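PDB 6OZE: endonuclease V from Homo sapiens, which probably cleaves RNA strands near inosine, as a metal-dependent endoribonuclease of the RNase H-like endonuclease V family. Local coordinates for residues S7-E12 with P82-F87; G121-R126 with K147-V152. The protein carries 4 engineered substitutions. One frame throughout, in Å; residues are numbered along the deposited sequence.

How the interactions relate
Both interactions are surface contacts, and neither has a hydrogen bond between its segments. Interaction 1 sets helix 3-17 on the loop that leads into helix 89-106. It rests on aromatic rings, with W9 and F87 at its middle and F87 buried. Interaction 2 lies nearer the centre of the chain. It joins two loops that follow the neighbouring parallel strands 115-118 and 142-146, and its chemistry is branched aliphatic groups against histidine and backbone. The two share no segment, but they touch. R126 of 121-126 meets both K10 and F87, and H124 and H125 lie against G86, at the turn of the 82-87 loop.

Interaction 1: residues S7-E12 with P82-F87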
loop_
_atom_site.group_PDB
_atom_site.type_symbol
_atom_site.label_atom_id
_atom_site.label_comp_id
_atom_site.label_asym_id
_atom_site.label_seq_id
_atom_site.Cartn_x
_atom_site.Cartn_y
_atom_site.Cartn_z
ATOM N N SER A 7 2.484 -24.406 -0.232
ATOM C CA SER A 7 3.921 -24.608 -0.382
ATOM C C SER A 7 4.463 -23.860 -1.597
ATOM O O SER A 7 5.499 -23.189 -1.512
ATOM C CB SER A 7 4.228 -26.104 -0.488
ATOM O OG SER A 7 5.590 -26.317 -0.812
ATOM N N LEU A 8 3.773 -23.960 -2.736
ATOM C CA LEU A 8 4.227 -23.264 -3.937
ATOM C C LEU A 8 4.050 -21.752 -3.828
ATOM O O LEU A 8 4.871 -21.001 -4.362
ATOM C CB LEU A 8 3.522 -23.827 -5.173
ATOM C CG LEU A 8 3.952 -25.260 -5.493
ATOM C CD1 LEU A 8 3.176 -25.792 -6.671
ATOM C CD2 LEU A 8 5.446 -25.321 -5.775
ATOM N N TRP A 9 2.990 -21.290 -3.161
ATOM C CA TRP A 9 2.845 -19.858 -2.897
ATOM C C TRP A 9 3.994 -19.343 -2.041
ATOM O O TRP A 9 4.559 -18.275 -2.314
ATOM C CB TRP A 9 1.517 -19.594 -2.189
ATOM C CG TRP A 9 0.360 -19.352 -3.096
ATOM C CD1 TRP A 9 0.378 -19.281 -4.458
ATOM C CD2 TRP A 9 -0.997 -19.138 -2.697
ATOM N NE1 TRP A 9 -0.891 -19.035 -4.933
ATOM C CE2 TRP A 9 -1.751 -18.938 -3.871
ATOM C CE3 TRP A 9 -1.644 -19.078 -1.461
ATOM C CZ2 TRP A 9 -3.123 -18.698 -3.843
ATOM C CZ3 TRP A 9 -3.007 -18.833 -1.437
ATOM C CH2 TRP A 9 -3.731 -18.653 -2.617
ATOM N N LYS A 10 4.336 -20.080 -0.979
ATOM C CA LYS A 10 5.470 -19.693 -0.145
ATOM C C LYS A 10 6.746 -19.609 -0.965
ATOM O O LYS A 10 7.545 -18.679 -0.803
ATOM C CB LYS A 10 5.649 -20.698 0.991
ATOM C CG LYS A 10 4.648 -20.557 2.121
ATOM C CD LYS A 10 4.859 -21.667 3.146
ATOM C CE LYS A 10 3.725 -21.730 4.153
ATOM N NZ LYS A 10 3.905 -22.888 5.074
ATOM N N ARG A 11 6.958 -20.583 -1.848
ATOM C CA ARG A 11 8.163 -20.579 -2.663
ATOM C C ARG A 11 8.172 -19.394 -3.624
ATOM O O ARG A 11 9.228 -18.807 -3.891
ATOM C CB ARG A 11 8.257 -21.904 -3.420
ATOM C CG ARG A 11 9.652 -22.246 -3.834
ATOM C CD ARG A 11 9.723 -22.449 -5.319
ATOM N NE ARG A 11 9.668 -23.856 -5.678
ATOM C CZ ARG A 11 10.030 -24.326 -6.864
ATOM N NH1 ARG A 11 10.472 -23.495 -7.799
ATOM N NH2 ARG A 11 9.954 -25.622 -7.112
ATOM N N GLU A 12 7.006 -19.021 -4.154
ATOM C CA GLU A 12 6.942 -17.872 -5.050
ATOM C C GLU A 12 7.156 -16.564 -4.288
ATOM O O GLU A 12 7.790 -15.636 -4.804
ATOM C CB GLU A 12 5.604 -17.882 -5.800
ATOM C CG GLU A 12 5.346 -16.687 -6.714
ATOM C CD GLU A 12 6.256 -16.632 -7.936
ATOM O OE1 GLU A 12 7.185 -17.461 -8.040
ATOM O OE2 GLU A 12 6.038 -15.739 -8.787
ATOM N N PRO A 82 -7.936 -18.868 -3.152
ATOM C CA PRO A 82 -8.338 -19.035 -1.753
ATOM C C PRO A 82 -7.713 -17.978 -0.855
ATOM O O PRO A 82 -6.631 -17.449 -1.126
ATOM C CB PRO A 82 -7.834 -20.441 -1.400
ATOM C CG PRO A 82 -6.833 -20.780 -2.464
ATOM C CD PRO A 82 -7.285 -20.071 -3.694
ATOM N N TYR A 83 -8.428 -17.665 0.221
ATOM C CA TYR A 83 -7.995 -16.673 1.192
ATOM C C TYR A 83 -7.238 -17.393 2.303
ATOM O O TYR A 83 -7.806 -18.243 2.995
ATOM C CB TYR A 83 -9.218 -15.945 1.751
ATOM C CG TYR A 83 -8.924 -14.907 2.817
ATOM C CD1 TYR A 83 -8.963 -13.550 2.522
ATOM C CD2 TYR A 83 -8.636 -15.283 4.125
ATOM C CE1 TYR A 83 -8.706 -12.599 3.497
ATOM C CE2 TYR A 83 -8.372 -14.344 5.100
ATOM C CZ TYR A 83 -8.408 -13.004 4.782
ATOM O OH TYR A 83 -8.148 -12.068 5.758
ATOM N N VAL A 84 -5.958 -17.061 2.458
ATOM C CA VAL A 84 -5.123 -17.611 3.520
ATOM C C VAL A 84 -4.306 -16.465 4.091
ATOM O O VAL A 84 -3.647 -15.740 3.340
ATOM C CB VAL A 84 -4.178 -18.714 3.009
ATOM C CG1 VAL A 84 -3.374 -19.296 4.170
ATOM C CG2 VAL A 84 -4.959 -19.806 2.297
ATOM N N SER A 85 -4.344 -16.303 5.414
ATOM C CA SER A 85 -3.606 -15.219 6.051
ATOM C C SER A 85 -2.129 -15.307 5.698
ATOM O O SER A 85 -1.510 -16.371 5.816
ATOM C CB SER A 85 -3.781 -15.286 7.568
ATOM O OG SER A 85 -5.110 -14.973 7.933
ATOM N N GLY A 86 -1.565 -14.178 5.269
ATOM C CA GLY A 86 -0.199 -14.129 4.807
ATOM C C GLY A 86 -0.046 -14.255 3.309
ATOM O O GLY A 86 1.070 -14.112 2.801
ATOM N N PHE A 87 -1.136 -14.517 2.592
ATOM C CA PHE A 87 -1.109 -14.776 1.157
ATOM C C PHE A 87 -2.141 -13.939 0.407
ATOM O O PHE A 87 -2.488 -14.264 -0.738
ATOM C CB PHE A 87 -1.326 -16.270 0.891
ATOM C CG PHE A 87 -0.279 -17.144 1.500
ATOM C CD1 PHE A 87 0.896 -17.413 0.820
ATOM C CD2 PHE A 87 -0.465 -17.712 2.758
ATOM C CE1 PHE A 87 1.862 -18.225 1.365
ATOM C CE2 PHE A 87 0.504 -18.527 3.317
ATOM C CZ PHE A 87 1.669 -18.786 2.621
#
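W9 and F87 make the aromatic part of this contact. The planes of the W9 six-membered ring and the F87 ring differ by 28°, but the rings are displaced laterally, centroids 5.7 Å apart, with little face-to-face overlap. Much of the touching is therefore between ring and methylene. W9 CE3 lies 3.7 Å from F87 CB, and W9 CB meets F87 CD1 at 3.8 Å.

The aliphatic contacts lie around these rings. K10 CG is anti to the carbonyl carbon (chi1 -76°), which sets it at the F87 edge, near the ring plane and 3.5 Å from F87 CZ. The extended chain beyond carries CE past the same atom. At the far end of the indole, W9 CH2 packs on P82 CG at 3.8 Å. V84 CG2 comes to the edge of the same ring, 4.3 Å from W9 CZ3.

One polar atom joins in: P82 O lies at the indole edge, 3.5 Å from W9 CH2. A type II turn from V84 to F87 shapes the loop, closed by the hydrogen bond from F87 N to V84 O, 2.9 Å.

G86 O accepts a hydrogen bond from Q13, further along helix 3-17. L6 of that helix also packs on F87, and W9 stacks with F90 of helix 89-106. The contact thus seats helix 3-17 on the loop between strand 69-78 and helix 89-106.

Interaction 2: residues G121-R126 with K147-V152; sequences GVLHHR and KKLLQV
The H125 ring has V152 CG1 over one face. This is a CH-pi contact, with the methyl 4.2 Å from the ring centroid and 13° off the normal. L150 CD2 approaches the same ring obliquely, 3.6 Å from H125 CE1. H125 CG is anti to the carbonyl carbon (chi1 -53°), which swings the imidazole across both aliphatic side chains at about a right angle. H125 ND1 in turn stands over one face of the H124 ring, away from its centre. L150 CD1 comes obliquely to the H124 ring, 4.3 Å from H124 CD2.

The remaining contacts are aliphatic, to side chains and to backbone. The L123 and L150 side chains run alongside each other, pointing opposite ways. L123 CD2 rests 3.7 Å from L150 CB and 3.4 Å from L150 O. It also touches V152 CG2 at 3.9 Å. L150 CD1 presses on the backbone of L123 and H124. V152 CG2 lies 3.6 Å from H124 O. An inverse gamma turn centred on Q151, with a weak hydrogen bond from V152 N to L150 O, brings L150 and V152 to bear on the same loop. Cutting L150 back to an alanine removes both methyls at H125 CE1; the imidazole, still faced by V152 CG1, would probably turn more freely, and a gap is likely to open beside H124.

L123 also packs on S202 of strand 199-205, and K147 pairs with D118 in a salt bridge. The two segments are loops after strands 115-118 and 142-146. These strands lie side by side in parallel within the mixed sheet of the RNase H-like fold, with helix 130-138 crossing between them in a beta-alpha-beta unit.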
loop_
_atom_site.group_PDB
_atom_site.type_symbol
_atom_site.label_atom_id
_atom_site.label_comp_id
_atom_site.label_asym_id
_atom_site.label_seq_id
_atom_site.Cartn_x
_atom_site.Cartn_y
_atom_site.Cartn_z
ATOM N N GLY A 121 3.841 -3.765 3.098
ATOM C CA GLY A 121 5.010 -4.208 2.375
ATOM C C GLY A 121 5.787 -5.235 3.163
ATOM O O GLY A 121 5.329 -6.369 3.364
ATOM N N VAL A 122 6.974 -4.854 3.630
ATOM C CA VAL A 122 7.796 -5.806 4.363
ATOM C C VAL A 122 7.266 -6.062 5.768
ATOM O O VAL A 122 7.651 -7.058 6.394
ATOM C CB VAL A 122 9.278 -5.406 4.295
ATOM C CG1 VAL A 122 9.720 -5.317 2.837
ATOM C CG2 VAL A 122 9.488 -4.096 4.982
ATOM N N LEU A 123 6.374 -5.211 6.279
ATOM C CA LEU A 123 5.729 -5.478 7.567
ATOM C C LEU A 123 4.625 -6.487 7.277
ATOM O O LEU A 123 3.488 -6.125 6.972
ATOM C CB LEU A 123 5.168 -4.190 8.158
ATOM C CG LEU A 123 4.802 -4.092 9.648
ATOM C CD1 LEU A 123 4.359 -2.672 9.993
ATOM C CD2 LEU A 123 3.730 -5.085 10.067
ATOM N N HIS A 124 4.965 -7.765 7.384
ATOM C CA HIS A 124 4.091 -8.815 6.882
ATOM C C HIS A 124 4.578 -10.146 7.434
ATOM O O HIS A 124 5.740 -10.285 7.825
ATOM C CB HIS A 124 4.105 -8.806 5.351
ATOM C CG HIS A 124 3.252 -9.862 4.717
ATOM N ND1 HIS A 124 3.767 -11.053 4.263
ATOM C CD2 HIS A 124 1.927 -9.891 4.440
ATOM C CE1 HIS A 124 2.795 -11.780 3.739
ATOM N NE2 HIS A 124 1.668 -11.099 3.837
ATOM N N HIS A 125 3.669 -11.131 7.438
ATOM C CA HIS A 125 3.963 -12.455 7.987
ATOM C C HIS A 125 5.279 -13.008 7.456
ATOM O O HIS A 125 6.038 -13.648 8.193
ATOM C CB HIS A 125 2.844 -13.432 7.612
ATOM C CG HIS A 125 1.468 -12.969 7.977
ATOM N ND1 HIS A 125 0.885 -11.851 7.422
ATOM C CD2 HIS A 125 0.548 -13.493 8.820
ATOM C CE1 HIS A 125 -0.329 -11.696 7.919
ATOM N NE2 HIS A 125 -0.558 -12.680 8.770
ATOM N N ARG A 126 5.558 -12.784 6.170
ATOM C CA ARG A 126 6.730 -13.343 5.513
ATOM C C ARG A 126 7.658 -12.262 4.971
ATOM O O ARG A 126 8.496 -12.544 4.108
ATOM C CB ARG A 126 6.291 -14.302 4.403
ATOM C CG ARG A 126 7.291 -15.398 4.057
ATOM C CD ARG A 126 6.614 -16.553 3.327
ATOM N NE ARG A 126 5.963 -17.472 4.256
ATOM C CZ ARG A 126 4.689 -17.399 4.629
ATOM N NH1 ARG A 126 3.900 -16.447 4.148
ATOM N NH2 ARG A 126 4.202 -18.288 5.487
ATOM N N LYS A 147 -3.806 0.684 7.653
ATOM C CA LYS A 147 -4.634 1.371 8.633
ATOM C C LYS A 147 -4.646 0.677 9.987
ATOM O O LYS A 147 -5.108 1.274 10.966
ATOM C CB LYS A 147 -6.056 1.538 8.081
ATOM C CG LYS A 147 -6.093 2.388 6.807
ATOM C CD LYS A 147 -7.272 2.076 5.892
ATOM C CE LYS A 147 -7.141 2.835 4.571
ATOM N NZ LYS A 147 -8.159 2.429 3.561
ATOM N N LYS A 148 -4.129 -0.548 10.074
ATOM C CA LYS A 148 -4.023 -1.259 11.340
ATOM C C LYS A 148 -2.695 -2.003 11.405
ATOM O O LYS A 148 -2.081 -2.320 10.383
ATOM C CB LYS A 148 -5.196 -2.225 11.570
ATOM C CG LYS A 148 -5.344 -3.307 10.523
ATOM C CD LYS A 148 -6.487 -4.252 10.884
ATOM C CE LYS A 148 -6.920 -5.099 9.694
ATOM N NZ LYS A 148 -5.812 -5.934 9.153
ATOM N N LEU A 149 -2.264 -2.285 12.631
ATOM C CA LEU A 149 -0.969 -2.912 12.875
ATOM C C LEU A 149 -1.059 -4.424 12.689
ATOM O O LEU A 149 -1.820 -5.101 13.389
ATOM C CB LEU A 149 -0.501 -2.582 14.291
ATOM C CG LEU A 149 0.840 -3.206 14.673
ATOM C CD1 LEU A 149 1.939 -2.658 13.771
ATOM C CD2 LEU A 149 1.155 -2.947 16.144
ATOM N N LEU A 150 -0.271 -4.955 11.757
ATOM C CA LEU A 150 -0.141 -6.397 11.590
ATOM C C LEU A 150 0.835 -6.917 12.639
ATOM O O LEU A 150 1.997 -6.498 12.672
ATOM C CB LEU A 150 0.395 -6.704 10.193
ATOM C CG LEU A 150 -0.433 -7.540 9.216
ATOM C CD1 LEU A 150 0.426 -7.951 8.021
ATOM C CD2 LEU A 150 -1.043 -8.753 9.898
ATOM N N GLN A 151 0.379 -7.830 13.496
ATOM C CA GLN A 151 1.184 -8.257 14.643
ATOM C C GLN A 151 2.077 -9.434 14.250
ATOM O O GLN A 151 1.809 -10.596 14.558
ATOM C CB GLN A 151 0.292 -8.561 15.841
ATOM C CG GLN A 151 -0.383 -7.319 16.416
ATOM C CD GLN A 151 -1.205 -7.609 17.660
ATOM O OE1 GLN A 151 -1.440 -6.724 18.484
ATOM N NE2 GLN A 151 -1.650 -8.854 17.799
ATOM N N VAL A 152 3.183 -9.109 13.575
ATOM C CA VAL A 152 4.138 -10.091 13.078
ATOM C C VAL A 152 5.535 -9.758 13.591
ATOM O O VAL A 152 5.836 -8.618 13.956
ATOM C CB VAL A 152 4.138 -10.183 11.539
ATOM C CG1 VAL A 152 2.783 -10.663 11.029
ATOM C CG2 VAL A 152 4.503 -8.842 10.933
#